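Local coordinates for fructooligosaccharide ABC transporter substrate-binding protein FusA (Streptococcus pneumoniae, PDB 5G62) that captures fructooligosaccharides such as kestose, nystose and longer chains, but not sucrose, and delivers them to an ABC transporter for import, at residues D137-N142 against V266-D271; E130-V135 against K402-L407. The protein carries 2 engineered substitutions. One frame throughout, in Å; residues are numbered along the deposited sequence.

Interaction 1. Residues D137-N142 against V266-D271; sequences DMAWIN and VYFTWD. With FRU (beta-D-fructofuranose), chain C; FRU (beta-D-fructofuranose), chain B.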
loop_
_atom_site.group_PDB
_atom_site.type_symbol
_atom_site.label_atom_id
_atom_site.label_comp_id
_atom_site.label_asym_id
_atom_site.label_seq_id
_atom_site.Cartn_x
_atom_site.Cartn_y
_atom_site.Cartn_z
ATOM N N ASP A 137 -0.395 -7.067 -4.665
ATOM C CA ASP A 137 -0.231 -8.454 -4.190
ATOM C C ASP A 137 0.170 -9.373 -5.351
ATOM O O ASP A 137 -0.589 -10.214 -5.835
ATOM C CB ASP A 137 -1.507 -8.922 -3.483
ATOM C CG ASP A 137 -2.734 -9.019 -4.419
ATOM O OD1 ASP A 137 -2.926 -8.146 -5.289
ATOM O OD2 ASP A 137 -3.508 -10.001 -4.284
ATOM N N MET A 138 1.396 -9.164 -5.825
ATOM C CA MET A 138 1.976 -9.999 -6.866
ATOM C C MET A 138 2.072 -11.454 -6.396
ATOM O O MET A 138 2.307 -11.735 -5.220
ATOM C CB MET A 138 3.378 -9.515 -7.259
ATOM C CG MET A 138 3.447 -8.216 -8.117
ATOM S SD MET A 138 5.094 -7.597 -8.444
ATOM C CE MET A 138 5.790 -8.983 -9.356
ATOM N N ALA A 139 1.889 -12.366 -7.342
ATOM C CA ALA A 139 1.963 -13.802 -7.099
ATOM C C ALA A 139 3.336 -14.302 -7.522
ATOM O O ALA A 139 3.822 -13.933 -8.589
ATOM C CB ALA A 139 0.868 -14.550 -7.872
ATOM N N TRP A 140 3.935 -15.156 -6.688
ATOM C CA TRP A 140 5.265 -15.721 -6.852
ATOM C C TRP A 140 5.148 -17.239 -6.734
ATOM O O TRP A 140 4.290 -17.736 -6.008
ATOM C CB TRP A 140 6.213 -15.209 -5.774
ATOM C CG TRP A 140 6.185 -13.716 -5.637
ATOM C CD1 TRP A 140 5.306 -12.950 -4.885
ATOM C CD2 TRP A 140 7.028 -12.798 -6.322
ATOM N NE1 TRP A 140 5.584 -11.615 -5.050
ATOM C CE2 TRP A 140 6.646 -11.488 -5.909
ATOM C CE3 TRP A 140 8.100 -12.946 -7.206
ATOM C CZ2 TRP A 140 7.294 -10.351 -6.373
ATOM C CZ3 TRP A 140 8.736 -11.811 -7.668
ATOM C CH2 TRP A 140 8.338 -10.528 -7.241
ATOM N N ILE A 141 6.006 -17.962 -7.453
ATOM C CA ILE A 141 5.979 -19.423 -7.486
ATOM C C ILE A 141 7.398 -19.963 -7.313
ATOM O O ILE A 141 8.395 -19.326 -7.702
ATOM C CB ILE A 141 5.318 -19.953 -8.794
ATOM C CG1 ILE A 141 5.166 -21.501 -8.799
ATOM C CG2 ILE A 141 6.083 -19.417 -10.020
ATOM C CD1 ILE A 141 4.196 -22.013 -9.877
ATOM N N ASN A 142 7.486 -21.144 -6.700
ATOM C CA ASN A 142 8.747 -21.841 -6.439
ATOM C C ASN A 142 9.143 -22.593 -7.714
ATOM O O ASN A 142 8.596 -23.655 -8.035
ATOM C CB ASN A 142 8.609 -22.755 -5.215
ATOM C CG ASN A 142 9.962 -23.385 -4.757
ATOM O OD1 ASN A 142 10.811 -23.699 -5.570
ATOM N ND2 ASN A 142 10.126 -23.556 -3.448
ATOM N N VAL A 266 3.141 -21.404 -4.034
ATOM C CA VAL A 266 2.698 -20.132 -4.581
ATOM C C VAL A 266 2.271 -19.262 -3.403
ATOM O O VAL A 266 1.619 -19.732 -2.482
ATOM C CB VAL A 266 1.534 -20.307 -5.583
ATOM C CG1 VAL A 266 0.820 -18.940 -5.920
ATOM C CG2 VAL A 266 1.976 -21.073 -6.810
ATOM N N TYR A 267 2.679 -18.002 -3.410
ATOM C CA TYR A 267 2.270 -17.088 -2.353
ATOM C C TYR A 267 2.244 -15.684 -2.939
ATOM O O TYR A 267 2.678 -15.467 -4.065
ATOM C CB TYR A 267 3.205 -17.160 -1.118
ATOM C CG TYR A 267 4.564 -16.503 -1.309
ATOM C CD1 TYR A 267 5.598 -17.154 -1.993
ATOM C CD2 TYR A 267 4.814 -15.217 -0.815
ATOM C CE1 TYR A 267 6.842 -16.548 -2.203
ATOM C CE2 TYR A 267 6.060 -14.588 -1.012
ATOM C CZ TYR A 267 7.060 -15.239 -1.692
ATOM O OH TYR A 267 8.272 -14.623 -1.870
ATOM N N PHE A 268 1.775 -14.723 -2.139
ATOM C CA PHE A 268 1.596 -13.339 -2.596
ATOM C C PHE A 268 2.382 -12.356 -1.722
ATOM O O PHE A 268 2.313 -12.436 -0.499
ATOM C CB PHE A 268 0.109 -12.946 -2.578
ATOM C CG PHE A 268 -0.773 -13.846 -3.391
ATOM C CD1 PHE A 268 -1.207 -15.095 -2.875
ATOM C CD2 PHE A 268 -1.149 -13.502 -4.664
ATOM C CE1 PHE A 268 -2.011 -15.944 -3.623
ATOM C CE2 PHE A 268 -1.971 -14.356 -5.433
ATOM C CZ PHE A 268 -2.411 -15.562 -4.910
ATOM N N THR A 269 3.033 -11.373 -2.344
ATOM C CA THR A 269 3.660 -10.310 -1.562
ATOM C C THR A 269 4.078 -9.169 -2.495
ATOM O O THR A 269 4.101 -9.315 -3.717
ATOM C CB THR A 269 4.866 -10.816 -0.720
ATOM O OG1 THR A 269 5.207 -9.865 0.314
ATOM C CG2 THR A 269 6.073 -11.108 -1.602
ATOM N N TRP A 270 4.443 -8.031 -1.899
ATOM C CA TRP A 270 4.959 -6.933 -2.735
ATOM C C TRP A 270 6.242 -7.326 -3.466
ATOM O O TRP A 270 6.358 -7.111 -4.672
ATOM C CB TRP A 270 5.247 -5.683 -1.899
ATOM C CG TRP A 270 5.705 -4.476 -2.703
ATOM C CD1 TRP A 270 7.008 -4.071 -2.948
ATOM C CD2 TRP A 270 4.864 -3.451 -3.252
ATOM N NE1 TRP A 270 7.008 -2.862 -3.641
ATOM C CE2 TRP A 270 5.711 -2.469 -3.842
ATOM C CE3 TRP A 270 3.470 -3.269 -3.313
ATOM C CZ2 TRP A 270 5.201 -1.354 -4.509
ATOM C CZ3 TRP A 270 2.970 -2.141 -3.958
ATOM C CH2 TRP A 270 3.833 -1.190 -4.525
ATOM N N ASP A 271 7.222 -7.834 -2.727
ATOM C CA ASP A 271 8.555 -8.164 -3.229
ATOM C C ASP A 271 8.995 -9.458 -2.552
ATOM O O ASP A 271 9.085 -9.517 -1.313
ATOM C CB ASP A 271 9.525 -7.006 -2.927
ATOM C CG ASP A 271 10.959 -7.213 -3.456
ATOM O OD1 ASP A 271 11.413 -8.350 -3.717
ATOM O OD2 ASP A 271 11.664 -6.199 -3.551
HETATM C C1 FRU C . 6.394 1.979 -3.160
HETATM C C2 FRU C . 7.713 1.366 -2.795
HETATM C C3 FRU C . 8.942 2.345 -3.070
HETATM C C4 FRU C . 10.057 1.385 -3.240
HETATM C C5 FRU C . 9.482 0.461 -4.043
HETATM C C6 FRU C . 10.108 -0.890 -3.935
HETATM O O1 FRU C . 6.048 3.108 -2.440
HETATM O O3 FRU C . 9.118 3.279 -2.064
HETATM O O4 FRU C . 11.100 2.059 -3.860
HETATM O O5 FRU C . 7.946 0.424 -3.596
HETATM O O6 FRU C . 9.471 -1.812 -4.756
HETATM C C1 FRU B . 6.899 -0.193 -1.093
HETATM C C2 FRU B . 7.459 -0.932 0.122
HETATM C C3 FRU B . 8.892 -1.584 -0.159
HETATM C C4 FRU B . 8.878 -2.786 0.756
HETATM C C5 FRU B . 7.652 -3.221 0.554
HETATM C C6 FRU B . 7.176 -4.002 1.768
HETATM O O1 FRU B . 7.707 0.974 -1.376
HETATM O O3 FRU B . 9.888 -0.723 0.185
HETATM O O4 FRU B . 9.870 -3.738 0.523
HETATM O O5 FRU B . 6.717 -1.931 0.337
HETATM O O6 FRU B . 5.830 -4.191 1.577
#

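Interaction 2. Residues E130-V135 against K402-L407; sequences ESIHSV and KWRLDL. With FRU (beta-D-fructofuranose), chain C.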
loop_
_atom_site.group_PDB
_atom_site.type_symbol
_atom_site.label_atom_id
_atom_site.label_comp_id
_atom_site.label_asym_id
_atom_site.label_seq_id
_atom_site.Cartn_x
_atom_site.Cartn_y
_atom_site.Cartn_z
ATOM N N GLU A 130 1.697 1.739 -15.888
ATOM C CA GLU A 130 3.056 1.416 -15.500
ATOM C C GLU A 130 3.397 1.841 -14.083
ATOM O O GLU A 130 4.506 1.544 -13.634
ATOM C CB GLU A 130 4.069 2.047 -16.458
ATOM C CG GLU A 130 4.032 1.450 -17.797
ATOM C CD GLU A 130 5.019 2.062 -18.766
ATOM O OE1 GLU A 130 5.826 2.921 -18.377
ATOM O OE2 GLU A 130 4.979 1.685 -19.936
ATOM N N SER A 131 2.485 2.517 -13.376
ATOM C CA SER A 131 2.700 2.835 -11.974
ATOM C C SER A 131 3.150 1.607 -11.178
ATOM O O SER A 131 2.609 0.513 -11.345
ATOM C CB SER A 131 1.415 3.399 -11.378
ATOM O OG SER A 131 1.548 3.594 -10.016
ATOM N N ILE A 132 4.133 1.807 -10.292
ATOM C CA ILE A 132 4.567 0.747 -9.393
ATOM C C ILE A 132 3.423 0.262 -8.496
ATOM O O ILE A 132 3.479 -0.855 -7.971
ATOM C CB ILE A 132 5.777 1.194 -8.541
ATOM C CG1 ILE A 132 6.531 -0.049 -8.048
ATOM C CG2 ILE A 132 5.299 2.065 -7.374
ATOM C CD1 ILE A 132 7.912 0.223 -7.465
ATOM N N HIS A 133 2.376 1.067 -8.331
ATOM C CA HIS A 133 1.232 0.730 -7.500
ATOM C C HIS A 133 0.139 -0.059 -8.242
ATOM O O HIS A 133 -0.794 -0.522 -7.606
ATOM C CB HIS A 133 0.646 2.016 -6.903
ATOM C CG HIS A 133 1.598 2.718 -5.983
ATOM N ND1 HIS A 133 2.376 3.788 -6.385
ATOM C CD2 HIS A 133 1.946 2.461 -4.701
ATOM C CE1 HIS A 133 3.142 4.166 -5.382
ATOM N NE2 HIS A 133 2.903 3.386 -4.350
ATOM N N SER A 134 0.251 -0.244 -9.557
ATOM C CA SER A 134 -0.821 -0.851 -10.336
ATOM C C SER A 134 -1.217 -2.252 -9.833
ATOM O O SER A 134 -2.376 -2.629 -9.948
ATOM C CB SER A 134 -0.418 -0.927 -11.804
ATOM O OG SER A 134 -0.410 0.348 -12.393
ATOM N N VAL A 135 -0.269 -3.019 -9.305
ATOM C CA VAL A 135 -0.487 -4.314 -8.675
ATOM C C VAL A 135 0.272 -4.303 -7.355
ATOM O O VAL A 135 1.471 -4.039 -7.342
ATOM C CB VAL A 135 0.032 -5.481 -9.550
ATOM C CG1 VAL A 135 -0.070 -6.825 -8.809
ATOM C CG2 VAL A 135 -0.671 -5.506 -10.922
ATOM N N LYS A 402 13.220 -0.203 -9.505
ATOM C CA LYS A 402 13.419 -0.322 -10.935
ATOM C C LYS A 402 13.091 -1.740 -11.416
ATOM O O LYS A 402 12.429 -1.929 -12.429
ATOM C CB LYS A 402 14.856 0.034 -11.280
ATOM C CG LYS A 402 15.120 0.042 -12.736
ATOM C CD LYS A 402 16.552 0.425 -13.036
ATOM C CE LYS A 402 16.795 0.427 -14.546
ATOM N NZ LYS A 402 16.141 -0.744 -15.227
ATOM N N TRP A 403 13.600 -2.726 -10.709
ATOM C CA TRP A 403 13.246 -4.127 -10.974
ATOM C C TRP A 403 11.725 -4.352 -10.972
ATOM O O TRP A 403 11.177 -4.994 -11.873
ATOM C CB TRP A 403 13.940 -4.954 -9.915
ATOM C CG TRP A 403 13.706 -6.414 -9.915
ATOM C CD1 TRP A 403 14.210 -7.337 -10.788
ATOM C CD2 TRP A 403 12.981 -7.142 -8.930
ATOM N NE1 TRP A 403 13.837 -8.614 -10.393
ATOM C CE2 TRP A 403 13.083 -8.517 -9.259
ATOM C CE3 TRP A 403 12.259 -6.770 -7.796
ATOM C CZ2 TRP A 403 12.456 -9.497 -8.510
ATOM C CZ3 TRP A 403 11.658 -7.751 -7.054
ATOM C CH2 TRP A 403 11.776 -9.102 -7.409
ATOM N N ARG A 404 11.018 -3.839 -9.965
ATOM C CA ARG A 404 9.582 -4.099 -9.881
ATOM C C ARG A 404 8.808 -3.376 -11.001
ATOM O O ARG A 404 7.857 -3.926 -11.575
ATOM C CB ARG A 404 9.062 -3.710 -8.500
ATOM C CG ARG A 404 7.708 -4.315 -8.170
ATOM C CD ARG A 404 7.229 -3.852 -6.775
ATOM N NE ARG A 404 6.192 -4.761 -6.301
ATOM C CZ ARG A 404 4.884 -4.578 -6.450
ATOM N NH1 ARG A 404 4.402 -3.477 -7.032
ATOM N NH2 ARG A 404 4.035 -5.490 -5.993
ATOM N N LEU A 405 9.238 -2.157 -11.349
ATOM C CA LEU A 405 8.697 -1.474 -12.522
ATOM C C LEU A 405 8.911 -2.289 -13.797
ATOM O O LEU A 405 8.019 -2.359 -14.648
ATOM C CB LEU A 405 9.340 -0.091 -12.674
ATOM C CG LEU A 405 8.798 0.972 -11.707
ATOM C CD1 LEU A 405 9.656 2.253 -11.784
ATOM C CD2 LEU A 405 7.333 1.287 -12.059
ATOM N N ASP A 406 10.106 -2.849 -13.979
ATOM C CA ASP A 406 10.329 -3.700 -15.144
ATOM C C ASP A 406 9.427 -4.950 -15.118
ATOM O O ASP A 406 8.933 -5.379 -16.166
ATOM C CB ASP A 406 11.800 -4.103 -15.246
ATOM C CG ASP A 406 12.714 -2.931 -15.622
ATOM O OD1 ASP A 406 12.230 -1.917 -16.173
ATOM O OD2 ASP A 406 13.925 -3.037 -15.368
ATOM N N LEU A 407 9.207 -5.549 -13.941
ATOM C CA LEU A 407 8.344 -6.749 -13.909
ATOM C C LEU A 407 6.894 -6.397 -14.240
ATOM O O LEU A 407 6.212 -7.143 -14.944
ATOM C CB LEU A 407 8.420 -7.446 -12.552
ATOM C CG LEU A 407 9.737 -8.072 -12.058
ATOM C CD1 LEU A 407 9.635 -8.476 -10.559
ATOM C CD2 LEU A 407 10.231 -9.258 -12.948
HETATM C C1 FRU C . 6.394 1.979 -3.160
HETATM C C2 FRU C . 7.713 1.366 -2.795
HETATM C C3 FRU C . 8.942 2.345 -3.070
HETATM C C4 FRU C . 10.057 1.385 -3.240
HETATM C C5 FRU C . 9.482 0.461 -4.043
HETATM C C6 FRU C . 10.108 -0.890 -3.935
HETATM O O1 FRU C . 6.048 3.108 -2.440
HETATM O O3 FRU C . 9.118 3.279 -2.064
HETATM O O4 FRU C . 11.100 2.059 -3.860
HETATM O O5 FRU C . 7.946 0.424 -3.596
HETATM O O6 FRU C . 9.471 -1.812 -4.756
HETATM O O HOH W 1 6.067 -0.280 -15.029
#

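Interaction 1. Residues D137-N142 against V266-D271
The indole edge of Trp140 faces the 266-271 backbone: NE1 points straight at Thr269 O (3.0 Å, 180° at the hydrogen), and Trp270 O also lies in the ring plane. The donor nevertheless stands above the Thr269 carbonyl plane. With CG beside the backbone N (chi1 -50°), the indole runs along the neighbouring strand, where Thr269 CG2 touches NE1. Tyr267 lies near-parallel to the five-membered ring but slid well aside, with Trp140 CD1 over the rim of one phenol face; its hydroxyl bonds Thr276. On the other side of the sheet, Phe268 rests CE2 against Ala139 CB (3.7 Å), a methyl that leaves room for the phenyl, and its ring edge meets Asp137 O, a buried carbonyl with no hydrogen-bond partner in the model. Ile141 CG1 meets Val266 CG2 beyond it. The antiparallel backbones bond through Trp140 N to Tyr267 O (2.9 Å), Tyr267 N to Trp140 O and Thr269 N to Met138 O. Next along, Trp270 meets C1 of the chain B fructose with one face and O6 of the chain C fructose with its edge N-H (NE1 to O6, 2.9 Å). The Thr269 bond thus satisfies Trp140's buried N-H and fixes that ring's turn.

Interaction 2. Residues E130-V135 against K402-L407
Val135 O is gripped end-on by both terminal nitrogens of Arg404, NH1 at 3.0 Å and NH2 at 3.2 Å. The oxygen lies near the guanidinium plane, and the NH1 bond runs almost in line with the carbonyl, whereas NH2 comes in tilted from the carbonyl plane. Ile132 O also sits at the guanidinium edge, close to NH1, but its angle is too poor for a hydrogen bond. Arginine suits this place because its long side chain, extended from CG to NE with CG opposite the backbone N (chi1 -163°), spans from the helix to the loop, while NE bonds Trp270 O. These partners fix the rotation of the guanidinium group, which also makes a cation-pi contact with Trp270.

Ile132 CG1 meets Arg404 CD at 4.1 Å, the two side chains crossing at about a right angle. Both reach O6 of the chain C fructose, Arg404 through CD (3.6 Å) and Ile132 through CD1 (3.7 Å), so aliphatic carbon lines this part of the pocket. Leu405 directs CD2 against Ile132 CB (3.8 Å) and the backbone around Glu130 O. A water donates to both Glu130 O and Leu405 O, bridging the two backbones beside the leucine side chain.

The loop is shaped by a type I turn from Ser131 to Ser134 and by an ST turn in which Ser131 OG accepts from His133 N. In sequence it joins strand 121-123 to strand 138-142; in space it packs against helix 399-412, whose Arg404 and Leu407 also touch Met138 of the latter strand.

In the fold
Well over a hundred residues from the N terminus, the chain reaches the loop 130-135, the first half of interaction 2, and passes almost at once into strand 138-142, the first half of interaction 1. Interaction 1 closes after 123 intervening residues, when strand 264-269 returns beside 138-142 in the central part of a four-stranded mixed sheet. Interaction 2 closes much later, at helix 399-412, so the smaller loop lies wholly within the larger and the two do not cross. They also touch where Asp271 OD1 packs on Trp403 and Trp270 CH2 on Ile132 O. Together they tie sheet, loop and helix beside the chain C fructose, which both contact.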